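Local atomic coordinates of regulator of nonsense transcripts 2 (Homo sapiens, PDB entry 4CEK), a protein that takes part in nonsense-mediated mRNA decay, probably as a scaffold that brings decay factors together through its MIF4G domains. Residues Asn146-Phe159 against Met183-Asp197. Numbering follows the deposited sequence.
Sequences NTKANRKKLVRALF and MSDVAEDLCSMLRGD
Within the all-helical MIF4G domain, helix 148-159 packs on the 185-197 part of helix 185-203, the two short axes crossing at -39°, with Val155 and Phe159 fitting as knobs into holes of the second helix. The side chain of Val155 sits among Val186, Asp189, Leu190 and Met193, with its CG2 3.8 Å from Val186 CG1. One turn on, the Phe159 ring takes Met193 SD over one face, 4.6 Å from the ring centroid, a Met-aromatic contact, while Leu190 CD1 lies at the ring edge, 3.7 Å from Phe159 CB. At the other end, Arg151 NE donates a nearly straight bond (164°) to the syn lone pair of Asp185 OD2 at 2.8 Å, forming a salt bridge. A bend at chi3 (-64°) turns the guanidinium so that NH1 also hydrogen-bonds Asn146 OD1, from above the amide carbonyl plane. Arg151 CD rests 3.5 Å from Met183 SD. A leucine in place of Arg151 would probably leave the Asp185 carboxylate without its cationic mate and Asn146 freer to turn. Helix 169-179, in the connection between the two segments, meets Leu154, Leu158 and Leu190, and helix 210-225 packs on Leu190 and Leu194, its Lys215 making a cation-pi contact with Phe159.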
ATOM      1  N   ASN A 146      -2.951 -12.342  18.959  1.00 45.76           N
ATOM      2  CA  ASN A 146      -2.244 -11.112  19.225  1.00 46.31           C
ATOM      3  C   ASN A 146      -1.069 -11.298  20.212  1.00 53.40           C
ATOM      4  O   ASN A 146      -1.225 -11.742  21.341  1.00 55.95           O
ATOM      5  CB  ASN A 146      -3.213 -10.052  19.721  1.00 46.38           C
ATOM      6  CG  ASN A 146      -2.617  -8.679  19.659  1.00 51.77           C
ATOM      7  OD1 ASN A 146      -1.530  -8.508  19.110  1.00 53.17           O
ATOM      8  ND2 ASN A 146      -3.315  -7.689  20.210  1.00 49.67           N
ATOM      9  N   THR A 147       0.114 -10.925  19.759  1.00 61.06           N
ATOM     10  CA  THR A 147       1.362 -11.255  20.421  1.00 54.05           C
ATOM     11  C   THR A 147       2.412 -10.482  19.643  1.00 54.31           C
ATOM     12  O   THR A 147       2.456 -10.577  18.410  1.00 49.71           O
ATOM     13  CB  THR A 147       1.640 -12.754  20.306  1.00 54.70           C
ATOM     14  OG1 THR A 147       0.863 -13.462  21.287  1.00 54.31           O
ATOM     15  CG2 THR A 147       3.112 -13.050  20.463  1.00 57.20           C
ATOM     16  N   LYS A 148       3.201  -9.683  20.352  1.00 50.24           N
ATOM     17  CA  LYS A 148       4.307  -8.944  19.776  1.00 54.30           C
ATOM     18  C   LYS A 148       4.990  -9.737  18.653  1.00 50.10           C
ATOM     19  O   LYS A 148       5.064  -9.263  17.518  1.00 45.35           O
ATOM     20  CB  LYS A 148       5.331  -8.568  20.856  1.00 59.05           C
ATOM     21  CG  LYS A 148       6.092  -7.281  20.552  1.00 67.14           C
ATOM     22  CD  LYS A 148       7.483  -7.269  21.181  1.00 72.94           C
ATOM     23  CE  LYS A 148       8.316  -6.096  20.674  1.00 76.25           C
ATOM     24  NZ  LYS A 148       9.288  -5.592  21.691  1.00 78.86           N
ATOM     25  N   ALA A 149       5.438 -10.946  18.961  1.00 45.52           N
ATOM     26  CA  ALA A 149       6.071 -11.814  17.970  1.00 49.74           C
ATOM     27  C   ALA A 149       5.171 -12.090  16.756  1.00 50.23           C
ATOM     28  O   ALA A 149       5.650 -12.266  15.629  1.00 46.41           O
ATOM     29  CB  ALA A 149       6.484 -13.133  18.607  1.00 47.06           C
ATOM     30  N   ASN A 150       3.876 -12.176  17.016  1.00 49.73           N
ATOM     31  CA  ASN A 150       2.897 -12.489  15.992  1.00 51.70           C
ATOM     32  C   ASN A 150       2.537 -11.264  15.149  1.00 53.37           C
ATOM     33  O   ASN A 150       2.198 -11.403  13.979  1.00 50.94           O
ATOM     34  CB  ASN A 150       1.623 -13.108  16.614  1.00 49.10           C
ATOM     35  CG  ASN A 150       1.780 -14.600  16.931  1.00 47.19           C
ATOM     36  OD1 ASN A 150       2.817 -15.207  16.637  1.00 46.60           O
ATOM     37  ND2 ASN A 150       0.727 -15.207  17.502  1.00 44.73           N
ATOM     38  N   ARG A 151       2.592 -10.078  15.750  1.00 51.80           N
ATOM     39  CA  ARG A 151       2.337  -8.863  15.015  1.00 48.81           C
ATOM     40  C   ARG A 151       3.492  -8.641  14.012  1.00 51.37           C
ATOM     41  O   ARG A 151       3.274  -8.123  12.911  1.00 52.78           O
ATOM     42  CB  ARG A 151       2.121  -7.679  15.960  1.00 43.82           C
ATOM     43  CG  ARG A 151       0.848  -7.821  16.770  1.00 45.64           C
ATOM     44  CD  ARG A 151       0.379  -6.520  17.428  1.00 45.89           C
ATOM     45  NE  ARG A 151       1.344  -6.046  18.426  1.00 52.65           N
ATOM     46  CZ  ARG A 151       1.573  -6.617  19.619  1.00 54.03           C
ATOM     47  NH1 ARG A 151       0.907  -7.711  20.018  1.00 53.58           N
ATOM     48  NH2 ARG A 151       2.500  -6.100  20.417  1.00 54.26           N
ATOM     49  N   LYS A 152       4.699  -9.060  14.376  1.00 47.04           N
ATOM     50  CA  LYS A 152       5.849  -8.892  13.508  1.00 50.99           C
ATOM     51  C   LYS A 152       5.758  -9.848  12.335  1.00 48.12           C
ATOM     52  O   LYS A 152       6.164  -9.523  11.223  1.00 47.96           O
ATOM     53  CB  LYS A 152       7.168  -9.166  14.242  1.00 59.48           C
ATOM     54  CG  LYS A 152       7.812  -7.964  14.904  1.00 68.85           C
ATOM     55  CD  LYS A 152       9.225  -8.311  15.407  1.00 78.65           C
ATOM     56  CE  LYS A 152       9.212  -9.099  16.727  1.00 82.55           C
ATOM     57  NZ  LYS A 152      10.230 -10.192  16.770  1.00 75.80           N
ATOM     58  N   LYS A 153       5.296 -11.056  12.599  1.00 44.94           N
ATOM     59  CA  LYS A 153       5.094 -12.019  11.533  1.00 43.02           C
ATOM     60  C   LYS A 153       3.981 -11.558  10.595  1.00 36.38           C
ATOM     61  O   LYS A 153       4.107 -11.736   9.403  1.00 37.34           O
ATOM     62  CB  LYS A 153       4.798 -13.408  12.099  1.00 48.38           C
ATOM     63  CG  LYS A 153       6.028 -14.303  12.199  1.00 56.38           C
ATOM     64  CD  LYS A 153       5.830 -15.510  13.126  1.00 63.13           C
ATOM     65  CE  LYS A 153       6.146 -16.847  12.433  1.00 72.59           C
ATOM     66  NZ  LYS A 153       7.570 -17.066  12.004  1.00 77.95           N
ATOM     67  N   LEU A 154       2.905 -10.987  11.120  1.00 30.75           N
ATOM     68  CA  LEU A 154       1.818 -10.497  10.276  1.00 35.25           C
ATOM     69  C   LEU A 154       2.361  -9.434   9.316  1.00 37.81           C
ATOM     70  O   LEU A 154       2.289  -9.593   8.111  1.00 40.59           O
ATOM     71  CB  LEU A 154       0.691  -9.882  11.101  1.00 34.82           C
ATOM     72  CG  LEU A 154      -0.457  -9.273  10.290  1.00 35.43           C
ATOM     73  CD1 LEU A 154      -0.952 -10.221   9.198  1.00 29.52           C
ATOM     74  CD2 LEU A 154      -1.595  -8.747  11.162  1.00 31.50           C
ATOM     75  N   VAL A 155       2.953  -8.381   9.876  1.00 39.70           N
ATOM     76  CA  VAL A 155       3.544  -7.279   9.113  1.00 37.75           C
ATOM     77  C   VAL A 155       4.413  -7.819   7.979  1.00 39.06           C
ATOM     78  O   VAL A 155       4.299  -7.389   6.833  1.00 38.18           O
ATOM     79  CB  VAL A 155       4.360  -6.355  10.035  1.00 37.80           C
ATOM     80  CG1 VAL A 155       5.317  -5.508   9.223  1.00 37.79           C
ATOM     81  CG2 VAL A 155       3.458  -5.476  10.878  1.00 34.29           C
ATOM     82  N   ARG A 156       5.229  -8.809   8.280  1.00 39.15           N
ATOM     83  CA  ARG A 156       6.154  -9.323   7.296  1.00 42.01           C
ATOM     84  C   ARG A 156       5.459 -10.144   6.217  1.00 42.43           C
ATOM     85  O   ARG A 156       5.868 -10.130   5.051  1.00 40.83           O
ATOM     86  CB  ARG A 156       7.252 -10.140   7.980  1.00 48.37           C
ATOM     87  CG  ARG A 156       8.180  -9.293   8.837  1.00 52.71           C
ATOM     88  CD  ARG A 156       9.159 -10.158   9.628  1.00 57.40           C
ATOM     89  NE  ARG A 156       9.725  -9.435  10.762  1.00 64.25           N
ATOM     90  CZ  ARG A 156      10.776  -9.834  11.488  1.00 67.66           C
ATOM     91  NH1 ARG A 156      11.415 -10.962  11.223  1.00 68.57           N
ATOM     92  NH2 ARG A 156      11.195  -9.088  12.493  1.00 69.52           N
ATOM     93  N   ALA A 157       4.401 -10.853   6.588  1.00 44.08           N
ATOM     94  CA  ALA A 157       3.607 -11.588   5.592  1.00 42.78           C
ATOM     95  C   ALA A 157       2.816 -10.634   4.713  1.00 38.57           C
ATOM     96  O   ALA A 157       2.685 -10.872   3.524  1.00 42.17           O
ATOM     97  CB  ALA A 157       2.674 -12.603   6.243  1.00 42.36           C
ATOM     98  N   LEU A 158       2.278  -9.567   5.283  1.00 36.78           N
ATOM     99  CA  LEU A 158       1.631  -8.527   4.481  1.00 35.27           C
ATOM    100  C   LEU A 158       2.622  -7.893   3.480  1.00 37.77           C
ATOM    101  O   LEU A 158       2.278  -7.684   2.333  1.00 37.49           O
ATOM    102  CB  LEU A 158       1.027  -7.468   5.381  1.00 38.11           C
ATOM    103  CG  LEU A 158      -0.034  -7.979   6.348  1.00 38.62           C
ATOM    104  CD1 LEU A 158      -0.662  -6.824   7.098  1.00 37.63           C
ATOM    105  CD2 LEU A 158      -1.094  -8.735   5.561  1.00 39.31           C
ATOM    106  N   PHE A 159       3.872  -7.666   3.893  1.00 39.38           N
ATOM    107  CA  PHE A 159       4.836  -6.931   3.069  1.00 39.17           C
ATOM    108  C   PHE A 159       5.320  -7.763   1.877  1.00 42.61           C
ATOM    109  O   PHE A 159       5.628  -7.210   0.809  1.00 39.99           O
ATOM    110  CB  PHE A 159       6.026  -6.475   3.925  1.00 37.41           C
ATOM    111  CG  PHE A 159       7.114  -5.779   3.149  1.00 36.25           C
ATOM    112  CD1 PHE A 159       7.009  -4.423   2.838  1.00 34.45           C
ATOM    113  CD2 PHE A 159       8.246  -6.468   2.741  1.00 35.45           C
ATOM    114  CE1 PHE A 159       8.016  -3.768   2.141  1.00 36.42           C
ATOM    115  CE2 PHE A 159       9.254  -5.823   2.048  1.00 39.82           C
ATOM    116  CZ  PHE A 159       9.148  -4.457   1.747  1.00 36.52           C
ATOM    117  N   MET A 183      -4.032  -2.067  17.810  1.00 58.56           N
ATOM    118  CA  MET A 183      -2.615  -2.464  17.731  1.00 54.83           C
ATOM    119  C   MET A 183      -1.992  -1.649  16.574  1.00 59.49           C
ATOM    120  O   MET A 183      -1.652  -2.158  15.498  1.00 68.76           O
ATOM    121  CB  MET A 183      -2.446  -3.958  17.480  1.00 48.58           C
ATOM    122  CG  MET A 183      -3.139  -4.484  16.241  1.00 48.74           C
ATOM    123  SD  MET A 183      -2.841  -6.238  16.000  1.00 50.74           S
ATOM    124  CE  MET A 183      -4.026  -6.798  17.250  1.00 46.19           C
ATOM    125  N   SER A 184      -1.881  -0.358  16.795  1.00 58.13           N
ATOM    126  CA  SER A 184      -1.352   0.542  15.789  1.00 56.62           C
ATOM    127  C   SER A 184      -0.019   0.072  15.146  1.00 56.66           C
ATOM    128  O   SER A 184       0.177   0.330  13.967  1.00 48.59           O
ATOM    129  CB  SER A 184      -1.208   1.952  16.396  1.00 52.63           C
ATOM    130  OG  SER A 184      -0.144   2.005  17.317  1.00 50.46           O
ATOM    131  N   ASP A 185       0.866  -0.605  15.916  1.00 53.57           N
ATOM    132  CA  ASP A 185       2.242  -0.998  15.452  1.00 47.09           C
ATOM    133  C   ASP A 185       2.317  -1.849  14.172  1.00 40.53           C
ATOM    134  O   ASP A 185       3.354  -1.962  13.527  1.00 37.31           O
ATOM    135  CB  ASP A 185       2.977  -1.730  16.555  1.00 47.89           C
ATOM    136  CG  ASP A 185       2.202  -2.919  17.062  1.00 57.01           C
ATOM    137  OD1 ASP A 185       0.956  -2.784  17.200  1.00 58.32           O
ATOM    138  OD2 ASP A 185       2.837  -3.975  17.321  1.00 63.74           O
ATOM    139  N   VAL A 186       1.223  -2.484  13.818  1.00 36.85           N
ATOM    140  CA  VAL A 186       1.171  -3.155  12.555  1.00 35.84           C
ATOM    141  C   VAL A 186       1.253  -2.113  11.431  1.00 34.03           C
ATOM    142  O   VAL A 186       2.084  -2.252  10.517  1.00 33.75           O
ATOM    143  CB  VAL A 186      -0.109  -3.962  12.444  1.00 38.19           C
ATOM    144  CG1 VAL A 186      -0.245  -4.482  11.019  1.00 37.54           C
ATOM    145  CG2 VAL A 186      -0.071  -5.080  13.504  1.00 39.42           C
ATOM    146  N   ALA A 187       0.440  -1.064  11.534  1.00 30.52           N
ATOM    147  CA  ALA A 187       0.455   0.040  10.554  1.00 36.47           C
ATOM    148  C   ALA A 187       1.845   0.687  10.513  1.00 39.76           C
ATOM    149  O   ALA A 187       2.439   0.843   9.437  1.00 38.40           O
ATOM    150  CB  ALA A 187      -0.604   1.075  10.893  1.00 32.35           C
ATOM    151  N   GLU A 188       2.389   0.976  11.692  1.00 39.30           N
ATOM    152  CA  GLU A 188       3.630   1.708  11.796  1.00 40.77           C
ATOM    153  C   GLU A 188       4.740   0.958  11.093  1.00 38.71           C
ATOM    154  O   GLU A 188       5.537   1.557  10.407  1.00 39.44           O
ATOM    155  CB  GLU A 188       4.085   1.878  13.248  1.00 49.68           C
ATOM    156  CG  GLU A 188       3.033   2.164  14.316  1.00 59.14           C
ATOM    157  CD  GLU A 188       2.551   3.580  14.283  1.00 70.05           C
ATOM    158  OE1 GLU A 188       3.012   4.316  13.373  1.00 71.41           O
ATOM    159  OE2 GLU A 188       1.717   3.934  15.161  1.00 78.67           O
ATOM    160  N   ASP A 189       4.833  -0.345  11.321  1.00 37.62           N
ATOM    161  CA  ASP A 189       5.947  -1.130  10.811  1.00 40.18           C
ATOM    162  C   ASP A 189       5.819  -1.311   9.292  1.00 37.39           C
ATOM    163  O   ASP A 189       6.805  -1.167   8.574  1.00 40.84           O
ATOM    164  CB  ASP A 189       5.999  -2.530  11.456  1.00 46.36           C
ATOM    165  CG  ASP A 189       6.708  -2.557  12.829  1.00 52.73           C
ATOM    166  OD1 ASP A 189       6.912  -1.498  13.449  1.00 51.53           O
ATOM    167  OD2 ASP A 189       7.050  -3.675  13.286  1.00 60.33           O
ATOM    168  N   LEU A 190       4.612  -1.633   8.827  1.00 33.46           N
ATOM    169  CA  LEU A 190       4.369  -1.855   7.412  1.00 33.22           C
ATOM    170  C   LEU A 190       4.685  -0.551   6.674  1.00 33.30           C
ATOM    171  O   LEU A 190       5.434  -0.584   5.694  1.00 30.74           O
ATOM    172  CB  LEU A 190       2.935  -2.344   7.131  1.00 31.15           C
ATOM    173  CG  LEU A 190       2.689  -2.848   5.694  1.00 31.54           C
ATOM    174  CD1 LEU A 190       3.673  -3.921   5.236  1.00 30.38           C
ATOM    175  CD2 LEU A 190       1.275  -3.343   5.526  1.00 28.75           C
ATOM    176  N   CYS A 191       4.219   0.588   7.199  1.00 31.58           N
ATOM    177  CA  CYS A 191       4.411   1.845   6.508  1.00 33.10           C
ATOM    178  C   CYS A 191       5.882   2.181   6.421  1.00 37.89           C
ATOM    179  O   CYS A 191       6.373   2.655   5.374  1.00 38.78           O
ATOM    180  CB  CYS A 191       3.658   2.987   7.161  1.00 31.33           C
ATOM    181  SG  CYS A 191       1.870   2.820   6.934  1.00 37.85           S
ATOM    182  N   SER A 192       6.579   1.925   7.518  1.00 33.57           N
ATOM    183  CA  SER A 192       7.992   2.164   7.573  1.00 32.90           C
ATOM    184  C   SER A 192       8.734   1.332   6.570  1.00 28.54           C
ATOM    185  O   SER A 192       9.644   1.814   5.888  1.00 29.43           O
ATOM    186  CB  SER A 192       8.522   1.853   8.959  1.00 35.15           C
ATOM    187  OG  SER A 192       9.938   1.946   8.924  1.00 41.04           O
ATOM    188  N   MET A 193       8.351   0.077   6.472  1.00 29.93           N
ATOM    189  CA  MET A 193       8.933  -0.825   5.458  1.00 32.02           C
ATOM    190  C   MET A 193       8.633  -0.340   4.017  1.00 31.55           C
ATOM    191  O   MET A 193       9.494  -0.393   3.137  1.00 30.22           O
ATOM    192  CB  MET A 193       8.385  -2.244   5.660  1.00 33.72           C
ATOM    193  CG  MET A 193       8.879  -2.939   6.932  1.00 37.41           C
ATOM    194  SD  MET A 193       8.354  -4.668   6.997  1.00 42.40           S
ATOM    195  CE  MET A 193       6.659  -4.456   7.520  1.00 51.38           C
ATOM    196  N   LEU A 194       7.405   0.134   3.791  1.00 32.00           N
ATOM    197  CA  LEU A 194       6.949   0.511   2.470  1.00 30.56           C
ATOM    198  C   LEU A 194       7.653   1.793   2.075  1.00 31.73           C
ATOM    199  O   LEU A 194       8.155   1.888   0.965  1.00 35.55           O
ATOM    200  CB  LEU A 194       5.426   0.661   2.442  1.00 31.00           C
ATOM    201  CG  LEU A 194       4.611  -0.634   2.337  1.00 30.01           C
ATOM    202  CD1 LEU A 194       3.105  -0.366   2.442  1.00 27.05           C
ATOM    203  CD2 LEU A 194       4.904  -1.335   1.024  1.00 27.83           C
ATOM    204  N   ARG A 195       7.765   2.751   2.994  1.00 32.35           N
ATOM    205  CA  ARG A 195       8.579   3.955   2.772  1.00 32.06           C
ATOM    206  C   ARG A 195      10.027   3.685   2.379  1.00 32.82           C
ATOM    207  O   ARG A 195      10.551   4.344   1.477  1.00 32.61           O
ATOM    208  CB  ARG A 195       8.635   4.848   4.023  1.00 33.95           C
ATOM    209  CG  ARG A 195       7.443   5.763   4.198  1.00 36.82           C
ATOM    210  CD  ARG A 195       7.766   6.947   5.112  1.00 40.61           C
ATOM    211  NE  ARG A 195       8.371   6.480   6.362  1.00 43.00           N
ATOM    212  CZ  ARG A 195       7.705   6.041   7.425  1.00 43.65           C
ATOM    213  NH1 ARG A 195       6.363   6.022   7.448  1.00 43.73           N
ATOM    214  NH2 ARG A 195       8.405   5.632   8.475  1.00 44.07           N
ATOM    215  N   GLY A 196      10.697   2.797   3.112  1.00 31.23           N
ATOM    216  CA  GLY A 196      12.099   2.461   2.833  1.00 31.22           C
ATOM    217  C   GLY A 196      12.276   1.808   1.473  1.00 31.17           C
ATOM    218  O   GLY A 196      13.194   2.130   0.733  1.00 35.59           O
ATOM    219  N   ASP A 197      11.352   0.943   1.099  1.00 30.49           N
ATOM    220  CA  ASP A 197      11.420   0.280  -0.216  1.00 29.45           C
ATOM    221  C   ASP A 197      11.141   1.295  -1.338  1.00 32.54           C
ATOM    222  O   ASP A 197      11.819   1.287  -2.384  1.00 33.17           O
ATOM    223  CB  ASP A 197      10.436  -0.861  -0.238  1.00 32.25           C
ATOM    224  CG  ASP A 197      10.811  -1.934  -1.197  1.00 34.24           C
ATOM    225  OD1 ASP A 197      11.955  -1.984  -1.647  1.00 43.71           O
ATOM    226  OD2 ASP A 197       9.923  -2.715  -1.537  1.00 43.35           O
TER